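Local atomic coordinates of twin-arginine translocation pathway signal protein (Burkholderia phytofirmans, PDB entry 2RJO), a protein that binds beta-D-galactopyranose in the crystal and is probably a periplasmic sugar-binding protein that serves in uptake or sensing. Residues 235-240 against 289-294; 261-266 against 311-316; 5-10 against 37-42; 131-136 against 166-171. One frame throughout, in Å; residues are numbered along the deposited sequence.

Contact 1 (235-240 against 289-294); sequences PGLVAI and TFVTKT
I240 lays its far methyl, CD1, against V291, with CG1 of the valine 3.9 Å from CD1 of the isoleucine and the carbonyl O of V291 as near. The isoleucine chain is fully extended past CG1 (chi2 -180°), which carries CD1 outward from helix 234-241 to V291 on strand 283-291. The shorter branch works elsewhere: CG2 of I240 lies over the peptide that links T292 to K293, 3.8 Å from C of T292. One isoleucine thus spans two successive positions of the partner chain. L237, one turn earlier on the helix, meets the same valine. Its CD2 comes within 3.9 Å of CG2 of V291, the two side chains crossing at about a right angle. CD1 of I240 touches both valine methyls and CD2 of L237 only CG2, which the two helix residues therefore share. This is helix-on-sheet packing in a fold of the periplasmic binding protein type, where strand 283-291, paired antiparallel with 248-250, is followed by helix 296-302. That helix adds to the apolar cluster, with V299 touching both L237 and V291, and V296 touching I240. Backbone hydrogen bonding to S248 holds V291 in the sheet, while N295 takes the N-H of T292 in its side-chain oxygen. Toward the outside the contact changes character. K293 runs its aliphatic stem past the helix backbone, with CG 3.1 Å from the carbonyl O of I240, and a bend at chi3 (-78°) goes with an ammonium end that leads away from the helix.

Contact 2 (261-266 against 311-316); sequences LSMGLQ and NNLYAR. With SO4 (sulfate ion), chain F.
L313 reaches helix 253-268 with its two methyls, in a segment without regular secondary structure that precedes strand 317-320 of the mixed sheet and packs against the helix. CD2 meets S262 and M263, and both methyls meet Q266. CD2 sits 3.2 Å from OG of S262, an apolar methyl set against a hydroxyl, and 4.1 Å from CG of M263, a selenomethionine whose chain slides past the leucine in the opposite direction. The fork of L313 lies over one face of the Q266 amide, the two side chains coming from opposite directions: CD of Q266 is 3.6 Å from CD1 of L313, and NE2 is equally near CD2. No hydrogen bond joins the two segments.

Further out, the polar end of S262 is satisfied by the carbonyl of W310, just before the loop segment. With OG opposite the backbone N of its own residue (chi1 -176°), the hydroxyl is directed at that carbonyl, to which it is hydrogen-bonded, and the L313 methyl packs against it. The loop is shaped by a type I turn from N312 to A315, and CB of L313 rests 3.9 Å above the centre of the Y314 ring. Beyond the turn, R316 pairs with D252 in a salt bridge and with W255 in a cation-pi contact. A sulfate, probably from the crystallisation liquor, lies at the guanidinium edge, where NH2 of R316 donates to O3 at 2.7 Å and 144°.

Contact 3 (5-10 against 37-42); sequences QTTLAC and PYVPLT
L8 and V39 belong to neighbouring parallel strands, 7-12 and 38-42, joined through helix 18-34 in the beta-alpha-beta crossover with which the chain begins its mixed sheet. Four backbone hydrogen bonds sew the strands together in the zigzag of parallel sheet. L8 donates to P37 O and accepts from V39 N; two residues on, C10 donates to V39 O and accepts from L41 N, the last at 2.7 Å between L41 N and C10 O. The first pair of bonds runs nearly along the C=O axis, whereas in the second the donors stand some 23° to 24° off the carbonyl planes. CA-H...O contacts fill the gaps between them, the shortest from A9 CA to V39 O at 3.1 Å.

Apolar packing differs on the two faces. On the face of A9 and V39, the methyl of A9 lies 4.2 Å from CB of V39, and CG2 of T7 meets CG2 of V39 at 3.6 Å; L57 of helix 47-60 covers A9, V39 and L41 there. The face of L8, Y38 and C10 is turned to helix 18-34.

A polar atom meets a ring at the N-terminal end of the pair, where OE1 of Q5 makes a van der Waals contact of 3.4 Å with P37 CD.

Y38 has CG opposite its backbone N (chi1 176°), and its ring reaches across to strand 7-12, where CB of C10 comes in at the ring edge, near its plane. The hydroxyl has a weak hydrogen bond to N24, and Y38 OH stands 3.2 Å from C10 CB.

Contact 4 (131-136 against 166-171); sequences KSMGGK and PGIQLL
I168 wedges its CD1 between a selenomethionine and a glycine turn where helix 118-132 ends and the chain enters strand 137-143, a helix-to-strand connection of the four-stranded parallel sheet. Here the packing is close. SE of M133 lies 4.0 Å from CD1 of I168, the two chains crossing at about a right angle, and the methyl also rests on the peptide of G135, 3.7 Å from its carbonyl carbon. The long branch of I168 sits beside the backbone N, and chi2 (-68°) bends CD1 round toward the turn. V139 of the neighbouring strand touches both M133 and I168, and L162 of helix 149-163 adds to the cover of the isoleucine.

The turn, of type I' from M133 to K136, is built on two glycines at positive phi, G134 and G135. The positive phi of G134 marks a Schellman motif at the helix end; its N-H is bonded to K131 O.

Toward solvent few atoms meet and the side chains lead off, though one backbone approach is close: K136 CA comes within 3.2 Å of G167 O in a CA-H...O contact. The lysine chain bends away past that oxygen, its CG 3.6 Å from G167 O. No direct hydrogen bond joins the segments. A water lies between them; its leg to G135 O is unusually short and doubtful in detail, and the bridge rests on the bond it accepts from G167 N at 3.1 Å.

Overall arrangement
Along the chain contact 3 comes first, then contact 4, each closing before the next opens; contacts 1 and 2 follow with alternating segments, helix 253-268 of contact 2 leading into strand 283-291 of contact 1. Contacts 1 and 3 reach the same mixed sheet, their centres 31 Å apart, whereas contact 4 borders the four-stranded parallel sheet. Contacts 3 and 4 lie on opposite sides of the chain's centre, 46 Å between centres. Only contacts 2 and 3 touch, through L261 packed on L8 and A9. Galactose lies about 12 Å from the side chains of both V291 and C10, consistent with a sugar held between two lobes.

Contact 1 (235-240 against 289-294)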
# COMPACT_ATOMS: atom_id res chain seq x y z
N PRO A 235 -4.79 11.49 -7.39
CA PRO A 235 -4.29 12.82 -7.02
C PRO A 235 -2.78 12.88 -7.14
O PRO A 235 -2.21 13.94 -7.43
CB PRO A 235 -4.75 12.97 -5.57
CG PRO A 235 -5.97 12.14 -5.50
CD PRO A 235 -5.53 10.90 -6.26
N GLY A 236 -2.12 11.75 -6.89
CA GLY A 236 -0.68 11.71 -7.01
C GLY A 236 -0.30 11.84 -8.47
O GLY A 236 0.66 12.54 -8.81
N LEU A 237 -1.05 11.17 -9.34
CA LEU A 237 -0.80 11.20 -10.77
C LEU A 237 -0.97 12.61 -11.32
O LEU A 237 -0.22 13.04 -12.20
CB LEU A 237 -1.75 10.25 -11.51
CG LEU A 237 -1.59 8.76 -11.21
CD1 LEU A 237 -2.65 7.96 -11.97
CD2 LEU A 237 -0.20 8.31 -11.60
N VAL A 238 -1.96 13.33 -10.81
CA VAL A 238 -2.21 14.70 -11.24
C VAL A 238 -0.99 15.55 -10.90
O VAL A 238 -0.52 16.35 -11.73
CB VAL A 238 -3.45 15.27 -10.55
CG1 VAL A 238 -3.61 16.74 -10.88
CG2 VAL A 238 -4.67 14.50 -11.00
N ALA A 239 -0.47 15.37 -9.70
CA ALA A 239 0.70 16.13 -9.28
C ALA A 239 1.89 15.78 -10.17
O ALA A 239 2.77 16.61 -10.38
CB ALA A 239 1.03 15.83 -7.83
N ILE A 240 1.93 14.56 -10.69
CA ILE A 240 3.06 14.20 -11.55
C ILE A 240 2.95 14.87 -12.92
O ILE A 240 3.94 15.37 -13.46
CB ILE A 240 3.15 12.66 -11.77
CG1 ILE A 240 3.51 11.97 -10.46
CG2 ILE A 240 4.19 12.35 -12.84
CD1 ILE A 240 3.62 10.48 -10.58
N THR A 289 3.96 -0.60 -11.28
CA THR A 289 4.37 0.26 -12.40
C THR A 289 5.03 1.55 -11.90
O THR A 289 4.38 2.36 -11.25
CB THR A 289 3.17 0.69 -13.27
OG1 THR A 289 2.25 -0.40 -13.42
CG2 THR A 289 3.64 1.13 -14.66
N PHE A 290 6.30 1.73 -12.21
CA PHE A 290 6.98 2.95 -11.81
C PHE A 290 6.36 4.01 -12.70
O PHE A 290 6.24 3.81 -13.91
CB PHE A 290 8.46 2.84 -12.09
CG PHE A 290 9.26 3.97 -11.52
CD1 PHE A 290 9.40 4.11 -10.14
CD2 PHE A 290 9.88 4.89 -12.35
CE1 PHE A 290 10.16 5.16 -9.60
CE2 PHE A 290 10.64 5.94 -11.82
CZ PHE A 290 10.77 6.07 -10.45
N VAL A 291 5.95 5.14 -12.13
CA VAL A 291 5.33 6.18 -12.93
C VAL A 291 6.03 7.53 -12.82
O VAL A 291 6.40 7.97 -11.74
CB VAL A 291 3.83 6.35 -12.54
CG1 VAL A 291 3.69 6.57 -11.05
CG2 VAL A 291 3.22 7.52 -13.30
N THR A 292 6.22 8.16 -13.97
CA THR A 292 6.87 9.45 -14.08
C THR A 292 6.16 10.19 -15.22
O THR A 292 5.28 9.62 -15.84
CB THR A 292 8.37 9.27 -14.40
OG1 THR A 292 9.01 10.54 -14.47
CG2 THR A 292 8.54 8.55 -15.72
N LYS A 293 6.52 11.44 -15.50
CA LYS A 293 5.84 12.17 -16.56
C LYS A 293 5.88 11.49 -17.91
O LYS A 293 4.98 11.70 -18.74
CB LYS A 293 6.38 13.61 -16.71
CG LYS A 293 5.50 14.65 -15.99
CD LYS A 293 5.72 16.11 -16.47
CE LYS A 293 6.98 16.73 -15.91
NZ LYS A 293 7.18 18.16 -16.36
N THR A 294 6.89 10.66 -18.15
CA THR A 294 6.98 10.00 -19.45
C THR A 294 5.90 8.95 -19.68
O THR A 294 5.48 8.73 -20.82
CB THR A 294 8.37 9.37 -19.65
OG1 THR A 294 8.56 8.29 -18.73
CG2 THR A 294 9.45 10.43 -19.42

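Contact 2 (261-266 against 311-316)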
# COMPACT_ATOMS: atom_id res chain seq x y z
N LEU A 261 -10.00 -10.57 -2.45
CA LEU A 261 -11.27 -11.26 -2.21
C LEU A 261 -11.49 -12.39 -3.22
O LEU A 261 -12.04 -13.43 -2.87
CB LEU A 261 -12.43 -10.27 -2.32
CG LEU A 261 -12.58 -9.15 -1.29
CD1 LEU A 261 -13.76 -8.29 -1.70
CD2 LEU A 261 -12.78 -9.72 0.10
N SER A 262 -11.07 -12.17 -4.46
CA SER A 262 -11.23 -13.19 -5.49
C SER A 262 -10.49 -14.47 -5.07
O SER A 262 -11.06 -15.56 -5.12
CB SER A 262 -10.69 -12.66 -6.82
OG SER A 262 -10.91 -13.58 -7.86
N MSE A 263 -9.23 -14.33 -4.67
CA MSE A 263 -8.43 -15.47 -4.22
C MSE A 263 -9.16 -16.17 -3.08
O MSE A 263 -9.35 -17.40 -3.09
CB MSE A 263 -7.07 -15.01 -3.68
CG MSE A 263 -6.06 -14.61 -4.73
SE MSE A 263 -4.58 -13.89 -3.99
CE MSE A 263 -4.44 -12.45 -4.94
N GLY A 264 -9.57 -15.38 -2.10
CA GLY A 264 -10.27 -15.92 -0.96
C GLY A 264 -11.55 -16.64 -1.30
O GLY A 264 -11.81 -17.71 -0.76
N LEU A 265 -12.35 -16.07 -2.20
CA LEU A 265 -13.62 -16.68 -2.59
C LEU A 265 -13.41 -17.99 -3.35
O LEU A 265 -14.15 -18.96 -3.14
CB LEU A 265 -14.46 -15.70 -3.41
CG LEU A 265 -15.88 -16.15 -3.83
CD1 LEU A 265 -16.69 -16.59 -2.60
CD2 LEU A 265 -16.60 -15.00 -4.55
N GLN A 266 -12.41 -18.02 -4.23
CA GLN A 266 -12.12 -19.22 -4.99
C GLN A 266 -11.56 -20.31 -4.10
O GLN A 266 -11.68 -21.49 -4.41
CB GLN A 266 -11.15 -18.91 -6.13
CG GLN A 266 -11.79 -18.11 -7.24
CD GLN A 266 -11.01 -18.16 -8.54
OE1 GLN A 266 -10.52 -19.22 -8.94
NE2 GLN A 266 -10.91 -17.02 -9.21
N ASN A 311 -10.72 -12.91 -12.44
CA ASN A 311 -10.56 -14.33 -12.73
C ASN A 311 -9.11 -14.82 -12.81
O ASN A 311 -8.80 -15.96 -12.45
CB ASN A 311 -11.25 -14.65 -14.07
CG ASN A 311 -10.77 -13.74 -15.21
OD1 ASN A 311 -11.25 -12.60 -15.37
ND2 ASN A 311 -9.82 -14.24 -16.00
N ASN A 312 -8.22 -13.96 -13.28
CA ASN A 312 -6.81 -14.29 -13.45
C ASN A 312 -5.98 -14.01 -12.19
O ASN A 312 -5.18 -13.08 -12.16
CB ASN A 312 -6.26 -13.47 -14.61
CG ASN A 312 -5.07 -14.12 -15.25
OD1 ASN A 312 -4.14 -14.56 -14.57
ND2 ASN A 312 -5.09 -14.20 -16.58
N LEU A 313 -6.16 -14.84 -11.17
CA LEU A 313 -5.49 -14.69 -9.87
C LEU A 313 -3.99 -14.42 -9.75
O LEU A 313 -3.59 -13.59 -8.95
CB LEU A 313 -5.83 -15.90 -8.99
CG LEU A 313 -7.33 -16.21 -8.82
CD1 LEU A 313 -7.53 -17.34 -7.81
CD2 LEU A 313 -8.04 -14.96 -8.35
N TYR A 314 -3.15 -15.12 -10.52
CA TYR A 314 -1.71 -14.93 -10.39
C TYR A 314 -1.06 -14.21 -11.57
O TYR A 314 0.12 -14.43 -11.86
CB TYR A 314 -1.02 -16.29 -10.19
CG TYR A 314 -1.79 -17.19 -9.27
CD1 TYR A 314 -1.93 -16.88 -7.91
CD2 TYR A 314 -2.47 -18.30 -9.77
CE1 TYR A 314 -2.74 -17.65 -7.08
CE2 TYR A 314 -3.29 -19.07 -8.94
CZ TYR A 314 -3.42 -18.73 -7.60
OH TYR A 314 -4.26 -19.45 -6.77
N ALA A 315 -1.82 -13.35 -12.22
CA ALA A 315 -1.33 -12.62 -13.37
C ALA A 315 -0.22 -11.62 -13.04
O ALA A 315 0.59 -11.27 -13.91
CB ALA A 315 -2.49 -11.90 -14.06
N ARG A 316 -0.16 -11.17 -11.79
CA ARG A 316 0.83 -10.17 -11.38
C ARG A 316 1.85 -10.63 -10.34
O ARG A 316 2.39 -9.80 -9.59
CB ARG A 316 0.12 -8.93 -10.85
CG ARG A 316 -0.94 -8.40 -11.78
CD ARG A 316 -1.45 -7.04 -11.37
NE ARG A 316 -2.60 -6.65 -12.17
CZ ARG A 316 -3.10 -5.42 -12.20
NH1 ARG A 316 -2.54 -4.46 -11.47
NH2 ARG A 316 -4.15 -5.14 -12.97
S SO4 F . -6.02 -2.19 -14.13
O1 SO4 F . -6.86 -2.76 -13.03
O2 SO4 F . -6.55 -2.63 -15.44
O3 SO4 F . -4.61 -2.63 -13.97
O4 SO4 F . -6.06 -0.70 -14.05

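Contact 3 (5-10 against 37-42)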
# COMPACT_ATOMS: atom_id res chain seq x y z
N GLN A 5 -25.91 -16.31 1.83
CA GLN A 5 -24.82 -15.99 0.91
C GLN A 5 -23.54 -15.70 1.67
O GLN A 5 -23.57 -15.27 2.82
CB GLN A 5 -25.13 -14.76 0.08
CG GLN A 5 -26.55 -14.61 -0.39
CD GLN A 5 -26.82 -13.19 -0.82
OE1 GLN A 5 -26.30 -12.74 -1.84
NE2 GLN A 5 -27.61 -12.46 -0.04
N THR A 6 -22.42 -15.93 1.00
CA THR A 6 -21.13 -15.65 1.59
C THR A 6 -20.99 -14.13 1.63
O THR A 6 -21.43 -13.46 0.70
CB THR A 6 -19.98 -16.23 0.74
OG1 THR A 6 -19.98 -17.66 0.85
CG2 THR A 6 -18.65 -15.69 1.21
N THR A 7 -20.42 -13.60 2.70
CA THR A 7 -20.24 -12.16 2.79
C THR A 7 -18.81 -11.81 2.42
O THR A 7 -17.87 -12.52 2.77
CB THR A 7 -20.54 -11.64 4.23
OG1 THR A 7 -21.92 -11.86 4.54
CG2 THR A 7 -20.27 -10.15 4.33
N LEU A 8 -18.64 -10.73 1.67
CA LEU A 8 -17.30 -10.30 1.31
C LEU A 8 -17.03 -9.04 2.13
O LEU A 8 -17.87 -8.14 2.18
CB LEU A 8 -17.22 -9.99 -0.20
CG LEU A 8 -17.48 -11.17 -1.15
CD1 LEU A 8 -17.38 -10.70 -2.58
CD2 LEU A 8 -16.48 -12.27 -0.89
N ALA A 9 -15.88 -8.99 2.80
CA ALA A 9 -15.54 -7.82 3.61
C ALA A 9 -14.12 -7.35 3.33
O ALA A 9 -13.24 -8.15 2.99
CB ALA A 9 -15.69 -8.14 5.07
N CYS A 10 -13.90 -6.05 3.47
CA CYS A 10 -12.59 -5.46 3.24
C CYS A 10 -12.24 -4.51 4.39
O CYS A 10 -12.97 -3.55 4.67
CB CYS A 10 -12.59 -4.70 1.91
SG CYS A 10 -10.97 -4.10 1.41
N PRO A 37 -22.95 -9.93 -1.13
CA PRO A 37 -22.99 -8.74 -0.29
C PRO A 37 -21.58 -8.30 0.10
O PRO A 37 -20.70 -9.13 0.34
CB PRO A 37 -23.84 -9.19 0.91
CG PRO A 37 -23.58 -10.67 0.97
CD PRO A 37 -23.63 -11.06 -0.49
N TYR A 38 -21.39 -6.99 0.14
CA TYR A 38 -20.10 -6.40 0.47
C TYR A 38 -20.14 -5.59 1.75
O TYR A 38 -21.11 -4.89 2.00
CB TYR A 38 -19.64 -5.50 -0.68
CG TYR A 38 -18.37 -4.78 -0.37
CD1 TYR A 38 -17.20 -5.49 -0.12
CD2 TYR A 38 -18.33 -3.39 -0.31
CE1 TYR A 38 -16.02 -4.84 0.18
CE2 TYR A 38 -17.14 -2.72 -0.00
CZ TYR A 38 -15.99 -3.46 0.24
OH TYR A 38 -14.80 -2.82 0.53
N VAL A 39 -19.07 -5.68 2.55
CA VAL A 39 -18.99 -4.96 3.82
C VAL A 39 -17.63 -4.29 4.00
O VAL A 39 -16.63 -4.96 4.21
CB VAL A 39 -19.22 -5.90 5.01
CG1 VAL A 39 -19.19 -5.11 6.31
CG2 VAL A 39 -20.55 -6.59 4.85
N PRO A 40 -17.59 -2.96 3.91
CA PRO A 40 -16.30 -2.30 4.09
C PRO A 40 -16.07 -2.02 5.57
O PRO A 40 -17.00 -1.69 6.28
CB PRO A 40 -16.45 -1.03 3.26
CG PRO A 40 -17.88 -0.67 3.50
CD PRO A 40 -18.61 -2.00 3.44
N LEU A 41 -14.84 -2.19 6.03
CA LEU A 41 -14.53 -1.93 7.43
C LEU A 41 -13.35 -0.97 7.51
O LEU A 41 -12.32 -1.19 6.88
CB LEU A 41 -14.21 -3.24 8.16
CG LEU A 41 -15.32 -4.31 8.21
CD1 LEU A 41 -14.83 -5.52 8.97
CD2 LEU A 41 -16.58 -3.75 8.87
N THR A 42 -13.52 0.12 8.27
CA THR A 42 -12.47 1.12 8.42
C THR A 42 -12.09 1.23 9.90
O THR A 42 -12.95 1.46 10.75
CB THR A 42 -12.93 2.51 7.93
OG1 THR A 42 -13.46 2.39 6.60
CG2 THR A 42 -11.75 3.49 7.88

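Contact 4 (131-136 against 166-171)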
# COMPACT_ATOMS: atom_id res chain seq x y z
N LYS A 131 18.57 11.90 -9.01
CA LYS A 131 19.02 12.26 -10.35
C LYS A 131 18.53 13.68 -10.60
O LYS A 131 19.29 14.54 -11.05
CB LYS A 131 18.42 11.33 -11.41
CG LYS A 131 18.77 9.85 -11.26
CD LYS A 131 20.27 9.63 -11.19
CE LYS A 131 20.63 8.16 -11.43
NZ LYS A 131 20.43 7.77 -12.85
N SER A 132 17.26 13.92 -10.29
CA SER A 132 16.67 15.23 -10.49
C SER A 132 17.44 16.32 -9.78
O SER A 132 17.47 17.46 -10.24
CB SER A 132 15.22 15.25 -9.99
OG SER A 132 14.40 14.43 -10.79
N MSE A 133 18.07 15.97 -8.67
CA MSE A 133 18.84 16.94 -7.88
C MSE A 133 20.27 17.10 -8.39
O MSE A 133 21.05 17.87 -7.84
CB MSE A 133 18.89 16.49 -6.42
CG MSE A 133 17.56 16.50 -5.68
SE MSE A 133 17.66 15.56 -4.13
CE MSE A 133 16.08 15.29 -3.81
N GLY A 134 20.61 16.38 -9.45
CA GLY A 134 21.97 16.45 -9.97
C GLY A 134 22.87 15.58 -9.10
O GLY A 134 24.09 15.70 -9.13
N GLY A 135 22.24 14.72 -8.30
CA GLY A 135 22.98 13.82 -7.43
C GLY A 135 23.64 14.45 -6.23
O GLY A 135 24.38 13.78 -5.50
N LYS A 136 23.37 15.73 -6.00
CA LYS A 136 23.97 16.45 -4.88
C LYS A 136 22.91 17.34 -4.25
O LYS A 136 22.04 17.87 -4.95
CB LYS A 136 25.12 17.32 -5.42
CG LYS A 136 25.96 18.03 -4.37
CD LYS A 136 27.06 18.88 -5.03
CE LYS A 136 26.49 20.09 -5.79
NZ LYS A 136 26.00 21.17 -4.87
N PRO A 166 26.69 9.42 -2.61
CA PRO A 166 27.31 10.09 -1.46
C PRO A 166 27.22 11.60 -1.53
O PRO A 166 27.49 12.30 -0.55
CB PRO A 166 28.75 9.57 -1.48
CG PRO A 166 28.98 9.22 -2.92
CD PRO A 166 27.68 8.59 -3.33
N GLY A 167 26.81 12.11 -2.69
CA GLY A 167 26.69 13.54 -2.85
C GLY A 167 25.39 14.04 -2.25
O GLY A 167 25.18 15.25 -2.16
N ILE A 168 24.51 13.12 -1.86
CA ILE A 168 23.23 13.48 -1.26
C ILE A 168 23.35 13.47 0.26
O ILE A 168 23.88 12.53 0.84
CB ILE A 168 22.12 12.46 -1.66
CG1 ILE A 168 21.84 12.56 -3.16
CG2 ILE A 168 20.84 12.75 -0.89
CD1 ILE A 168 21.19 13.86 -3.56
N GLN A 169 22.87 14.53 0.90
CA GLN A 169 22.94 14.62 2.35
C GLN A 169 21.52 14.50 2.92
O GLN A 169 20.66 15.32 2.63
CB GLN A 169 23.60 15.95 2.77
CG GLN A 169 23.08 16.60 4.07
CD GLN A 169 23.83 16.19 5.34
OE1 GLN A 169 23.75 15.03 5.80
NE2 GLN A 169 24.54 17.15 5.94
N LEU A 170 21.29 13.45 3.70
CA LEU A 170 19.98 13.23 4.32
C LEU A 170 19.83 14.18 5.48
O LEU A 170 20.38 13.96 6.57
CB LEU A 170 19.86 11.79 4.82
CG LEU A 170 18.49 11.39 5.38
CD1 LEU A 170 17.43 11.48 4.29
CD2 LEU A 170 18.57 9.99 5.95
N LEU A 171 19.06 15.25 5.28
CA LEU A 171 18.88 16.23 6.33
C LEU A 171 18.12 15.74 7.55
O LEU A 171 18.53 16.02 8.68
CB LEU A 171 18.20 17.48 5.76
CG LEU A 171 18.96 18.12 4.60
CD1 LEU A 171 18.19 19.33 4.07
CD2 LEU A 171 20.34 18.54 5.06
O HOH W 1 25.75 11.72 -5.62